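Local coordinates for glucose import ATP-binding protein GlcV (Sulfolobus solfataricus, PDB 1OXX) that hydrolyses ATP to power glucose uptake as the ATP-binding subunit of an ABC transporter, at residues 219-222 with 227-230; 261-266 with 272-277. The protein carries 1 engineered substitution. All blocks are in the same frame, centred on the assembly; numbering follows the deposited sequence.

Interaction 1: 219-222 with 227-230; sequences LVQV and DLYD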
loop_
_atom_site.group_PDB
_atom_site.type_symbol
_atom_site.label_atom_id
_atom_site.label_comp_id
_atom_site.label_asym_id
_atom_site.label_seq_id
_atom_site.Cartn_x
_atom_site.Cartn_y
_atom_site.Cartn_z
ATOM N N LEU A 219 9.253 -9.723 5.951
ATOM C CA LEU A 219 7.950 -9.978 5.379
ATOM C C LEU A 219 7.176 -10.786 6.411
ATOM O O LEU A 219 7.514 -11.949 6.676
ATOM C CB LEU A 219 8.133 -10.779 4.101
ATOM C CG LEU A 219 6.924 -10.964 3.219
ATOM C CD1 LEU A 219 6.533 -9.634 2.617
ATOM C CD2 LEU A 219 7.270 -11.978 2.136
ATOM N N VAL A 220 6.166 -10.167 7.017
ATOM C CA VAL A 220 5.479 -10.772 8.153
ATOM C C VAL A 220 4.152 -11.436 7.809
ATOM O O VAL A 220 3.661 -12.268 8.578
ATOM C CB VAL A 220 5.279 -9.747 9.297
ATOM C CG1 VAL A 220 6.623 -9.259 9.858
ATOM C CG2 VAL A 220 4.458 -8.581 8.862
ATOM N N GLN A 221 3.575 -11.089 6.657
ATOM C CA GLN A 221 2.332 -11.697 6.198
ATOM C C GLN A 221 2.179 -11.442 4.710
ATOM O O GLN A 221 2.620 -10.406 4.189
ATOM C CB GLN A 221 1.119 -11.121 6.949
ATOM C CG GLN A 221 -0.193 -11.835 6.633
ATOM C CD GLN A 221 -1.327 -11.450 7.565
ATOM O OE1 GLN A 221 -1.176 -10.567 8.432
ATOM N NE2 GLN A 221 -2.479 -12.104 7.392
ATOM N N VAL A 222 1.610 -12.413 4.013
ATOM C CA VAL A 222 1.359 -12.305 2.601
ATOM C C VAL A 222 -0.020 -12.852 2.348
ATOM O O VAL A 222 -0.358 -13.924 2.840
ATOM C CB VAL A 222 2.344 -13.164 1.781
ATOM C CG1 VAL A 222 1.888 -13.251 0.308
ATOM C CG2 VAL A 222 3.718 -12.615 1.909
ATOM N N ASP A 227 -7.870 -10.342 3.145
ATOM C CA ASP A 227 -7.476 -11.310 4.155
ATOM C C ASP A 227 -6.563 -10.661 5.189
ATOM O O ASP A 227 -6.697 -10.919 6.387
ATOM C CB ASP A 227 -6.851 -12.537 3.485
ATOM C CG ASP A 227 -7.885 -13.363 2.737
ATOM O OD1 ASP A 227 -9.082 -13.284 3.102
ATOM O OD2 ASP A 227 -7.607 -14.104 1.769
ATOM N N LEU A 228 -5.650 -9.800 4.754
ATOM C CA LEU A 228 -4.851 -9.047 5.710
ATOM C C LEU A 228 -5.742 -8.118 6.511
ATOM O O LEU A 228 -5.494 -7.890 7.700
ATOM C CB LEU A 228 -3.751 -8.221 5.033
ATOM C CG LEU A 228 -2.422 -8.970 4.859
ATOM C CD1 LEU A 228 -2.619 -10.141 3.946
ATOM C CD2 LEU A 228 -1.333 -8.048 4.342
ATOM N N TYR A 229 -6.758 -7.548 5.861
ATOM C CA TYR A 229 -7.655 -6.612 6.526
ATOM C C TYR A 229 -8.467 -7.270 7.648
ATOM O O TYR A 229 -8.586 -6.731 8.759
ATOM C CB TYR A 229 -8.613 -6.029 5.491
ATOM C CG TYR A 229 -9.354 -4.780 5.935
ATOM C CD1 TYR A 229 -8.729 -3.561 5.947
ATOM C CD2 TYR A 229 -10.679 -4.832 6.320
ATOM C CE1 TYR A 229 -9.398 -2.419 6.315
ATOM C CE2 TYR A 229 -11.354 -3.697 6.710
ATOM C CZ TYR A 229 -10.707 -2.494 6.705
ATOM O OH TYR A 229 -11.336 -1.322 7.060
ATOM N N ASP A 230 -9.035 -8.436 7.358
ATOM C CA ASP A 230 -9.899 -9.110 8.310
ATOM C C ASP A 230 -9.159 -10.095 9.212
ATOM O O ASP A 230 -9.594 -10.336 10.345
ATOM C CB ASP A 230 -11.015 -9.846 7.574
ATOM C CG ASP A 230 -12.048 -8.911 6.999
ATOM O OD1 ASP A 230 -12.186 -7.758 7.484
ATOM O OD2 ASP A 230 -12.771 -9.268 6.037
#

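Interaction 2: 261-266 with 272-277; sequences LRFPVS and AIIGIR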
loop_
_atom_site.group_PDB
_atom_site.type_symbol
_atom_site.label_atom_id
_atom_site.label_comp_id
_atom_site.label_asym_id
_atom_site.label_seq_id
_atom_site.Cartn_x
_atom_site.Cartn_y
_atom_site.Cartn_z
ATOM N N LEU A 261 -15.766 -1.559 29.479
ATOM C CA LEU A 261 -16.004 -2.418 28.341
ATOM C C LEU A 261 -15.484 -3.819 28.613
ATOM O O LEU A 261 -14.496 -4.013 29.337
ATOM C CB LEU A 261 -15.309 -1.867 27.099
ATOM C CG LEU A 261 -15.728 -0.485 26.622
ATOM C CD1 LEU A 261 -15.012 -0.188 25.308
ATOM C CD2 LEU A 261 -17.225 -0.386 26.440
ATOM N N ARG A 262 -16.160 -4.798 28.022
ATOM C CA ARG A 262 -15.766 -6.192 28.112
ATOM C C ARG A 262 -16.022 -6.871 26.769
ATOM O O ARG A 262 -17.176 -6.963 26.329
ATOM C CB ARG A 262 -16.513 -6.910 29.228
ATOM C CG ARG A 262 -15.877 -8.240 29.600
ATOM C CD ARG A 262 -16.393 -8.801 30.911
ATOM N NE ARG A 262 -17.833 -9.009 30.855
ATOM C CZ ARG A 262 -18.600 -9.180 31.909
ATOM N NH1 ARG A 262 -18.074 -9.164 33.131
ATOM N NH2 ARG A 262 -19.901 -9.369 31.747
ATOM N N PHE A 263 -14.950 -7.346 26.130
ATOM C CA PHE A 263 -15.013 -7.987 24.816
ATOM C C PHE A 263 -15.007 -9.485 25.000
ATOM O O PHE A 263 -14.162 -10.007 25.710
ATOM C CB PHE A 263 -13.808 -7.566 23.973
ATOM C CG PHE A 263 -13.834 -6.128 23.591
ATOM C CD1 PHE A 263 -13.371 -5.163 24.465
ATOM C CD2 PHE A 263 -14.339 -5.735 22.366
ATOM C CE1 PHE A 263 -13.414 -3.820 24.108
ATOM C CE2 PHE A 263 -14.368 -4.394 22.011
ATOM C CZ PHE A 263 -13.909 -3.445 22.899
ATOM N N PRO A 264 -15.965 -10.168 24.378
ATOM C CA PRO A 264 -16.136 -11.620 24.565
ATOM C C PRO A 264 -15.180 -12.491 23.771
ATOM O O PRO A 264 -15.563 -13.315 22.925
ATOM C CB PRO A 264 -17.584 -11.844 24.120
ATOM C CG PRO A 264 -17.822 -10.807 23.140
ATOM C CD PRO A 264 -17.032 -9.592 23.547
ATOM N N VAL A 265 -13.901 -12.310 24.066
ATOM C CA VAL A 265 -12.825 -13.057 23.427
ATOM C C VAL A 265 -11.770 -13.334 24.479
ATOM O O VAL A 265 -11.794 -12.761 25.548
ATOM C CB VAL A 265 -12.198 -12.283 22.237
ATOM C CG1 VAL A 265 -13.211 -12.138 21.105
ATOM C CG2 VAL A 265 -11.659 -10.929 22.684
ATOM N N SER A 266 -10.844 -14.229 24.168
ATOM C CA SER A 266 -9.781 -14.561 25.100
ATOM C C SER A 266 -8.510 -14.972 24.353
ATOM O O SER A 266 -8.532 -15.261 23.166
ATOM C CB SER A 266 -10.249 -15.697 26.017
ATOM O OG SER A 266 -9.301 -15.988 27.033
ATOM N N ALA A 272 -4.339 -8.678 26.927
ATOM C CA ALA A 272 -4.575 -8.812 25.495
ATOM C C ALA A 272 -4.691 -7.474 24.818
ATOM O O ALA A 272 -5.074 -6.488 25.430
ATOM C CB ALA A 272 -5.851 -9.590 25.244
ATOM N N ILE A 273 -4.372 -7.471 23.524
ATOM C CA ILE A 273 -4.589 -6.319 22.683
ATOM C C ILE A 273 -5.835 -6.604 21.859
ATOM O O ILE A 273 -5.947 -7.662 21.239
ATOM C CB ILE A 273 -3.400 -6.092 21.771
ATOM C CG1 ILE A 273 -2.149 -5.803 22.607
ATOM C CG2 ILE A 273 -3.692 -4.957 20.797
ATOM C CD1 ILE A 273 -0.867 -5.790 21.808
ATOM N N ILE A 274 -6.778 -5.680 21.897
ATOM C CA ILE A 274 -7.990 -5.778 21.114
ATOM C C ILE A 274 -7.843 -4.833 19.927
ATOM O O ILE A 274 -7.426 -3.693 20.091
ATOM C CB ILE A 274 -9.208 -5.341 21.976
ATOM C CG1 ILE A 274 -9.488 -6.343 23.094
ATOM C CG2 ILE A 274 -10.451 -5.135 21.114
ATOM C CD1 ILE A 274 -10.091 -7.612 22.603
ATOM N N GLY A 275 -8.213 -5.325 18.746
ATOM C CA GLY A 275 -8.298 -4.521 17.548
ATOM C C GLY A 275 -9.734 -4.487 17.079
ATOM O O GLY A 275 -10.353 -5.535 16.877
ATOM N N ILE A 276 -10.287 -3.284 16.933
ATOM C CA ILE A 276 -11.649 -3.139 16.406
ATOM C C ILE A 276 -11.670 -1.942 15.459
ATOM O O ILE A 276 -11.343 -0.806 15.825
ATOM C CB ILE A 276 -12.728 -3.062 17.549
ATOM C CG1 ILE A 276 -14.152 -3.168 16.977
ATOM C CG2 ILE A 276 -12.573 -1.825 18.420
ATOM C CD1 ILE A 276 -14.573 -4.594 16.599
ATOM N N ARG A 277 -11.990 -2.217 14.201
ATOM C CA ARG A 277 -12.005 -1.154 13.207
ATOM C C ARG A 277 -13.199 -0.220 13.422
ATOM O O ARG A 277 -14.248 -0.634 13.930
ATOM C CB ARG A 277 -12.000 -1.754 11.808
ATOM C CG ARG A 277 -10.744 -2.535 11.488
ATOM C CD ARG A 277 -10.552 -2.772 9.978
ATOM N NE ARG A 277 -9.473 -3.717 9.740
ATOM C CZ ARG A 277 -8.179 -3.421 9.775
ATOM N NH1 ARG A 277 -7.768 -2.171 9.978
ATOM N NH2 ARG A 277 -7.280 -4.375 9.553
#

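Interaction 1: 219-222 with 227-230
Gln221 and Leu228 meet where strand 218-223, at the edge of the mixed sheet of the ABC-ATPase domain, hands over to the short helix 225-230, a tight strand-to-helix connection in which the helix begins two residues after the strand ends. The glutamine leaves the strand with CG anti to the backbone N (chi1 -173°) and continues extended (chi2 169°), which carries its amide out to the leucine. There Leu228 CG sits over the flat face of the amide, 3.8 Å from Gln221 CD. The side chains lie antiparallel, each reaching past the other's end, and Leu228 CD1 is turned across the glutamine, 4.0 Å from Gln221 CG and as far from its NE2. The amide's polar ends are used elsewhere: OE1 bonds to the backbone N of Val233 and NE2 to the carbonyl of Asn231, so both ends are gripped by the chain just beyond the helix and its rotation is fixed. An alanine in place of Gln221 is likely to leave those two backbone groups without their side-chain partners and to uncover one flank of Leu228. The leucine is buried against Val213, whose backbone also hydrogen-bonds to Val220 and Gln221 from the neighbouring strand 210-215. Beyond the amide, Leu228 CD1 approaches the strand itself, 4.1 Å from the carbonyl carbon of Val222.

Interaction 2: 261-266 with 272-277
Phe263 and Ile274 are aimed at each other by matching first torsions: Phe263 CG and Ile274 CG1 each lie anti to their own carbonyl carbon, with chi1 near -68° in both. In the isoleucine this leaves CG2 anti to the backbone N, and a second torsion of -73° folds CD1 to the side, giving the residue two methyls with separate jobs. CG2 stands over the centre of the Phe263 ring, 4.0 Å from its centroid and only 8° off the normal, a face-on CH-pi contact. CD1 meets the base of the same side chain, 4.0 Å from Phe263 CB, so the isoleucine spans the phenylalanine from its root to its ring while the two side chains cross obliquely. The second torsion also presents CD1 to Val265, whose CG2 comes tip to tip with it at 3.7 Å. Pro264, between Phe263 and Val265, is the centre of an inverse gamma turn, closed by a weak bond from Val265 N to Phe263 O at 2.8 Å; the bend brings the residues on both sides of the proline to face Ile274.

The strands concerned are not neighbours. In this antiparallel sheet of the C-terminal domain, 255-258 and 245-252 lie between 261-263 and 271-276, yet the sheet curls so strongly that the side chains meet on its concave inner side, consistent with an OB-type fold. Val256 and Val349 also pack on both Val265 and Ile274, while Val342 reaches Phe263 from strand 337-342 of the second C-terminal sheet. With methyls, a ring face and aliphatic carbons as the touching groups, cohesion here rests on shape fit and on excluding water, with no directional polar bond between the two segments.

Overall arrangement
From the N terminus, the chain first builds most of the ABC-ATPase region, then interaction 1 closes a short connection, four residues between the segments, from strand 218-223 to helix 225-230. Helix 235-241 and strands 245-252 and 255-258 follow before interaction 2 closes another, with five residues between 261-266 and 272-277. The two connections are therefore in series, neither nested nor crossed. Interaction 1 joins the edge of the ATPase sheet to the helix that follows it; interaction 2 packs together separated strands of the C-terminal domain. Their centres lie about 19 Å apart, yet Arg277 bridges them: its NH2 is 2.8 Å from Tyr229 O, a probable hydrogen bond, and its guanidinium makes a cation-pi contact with Tyr229.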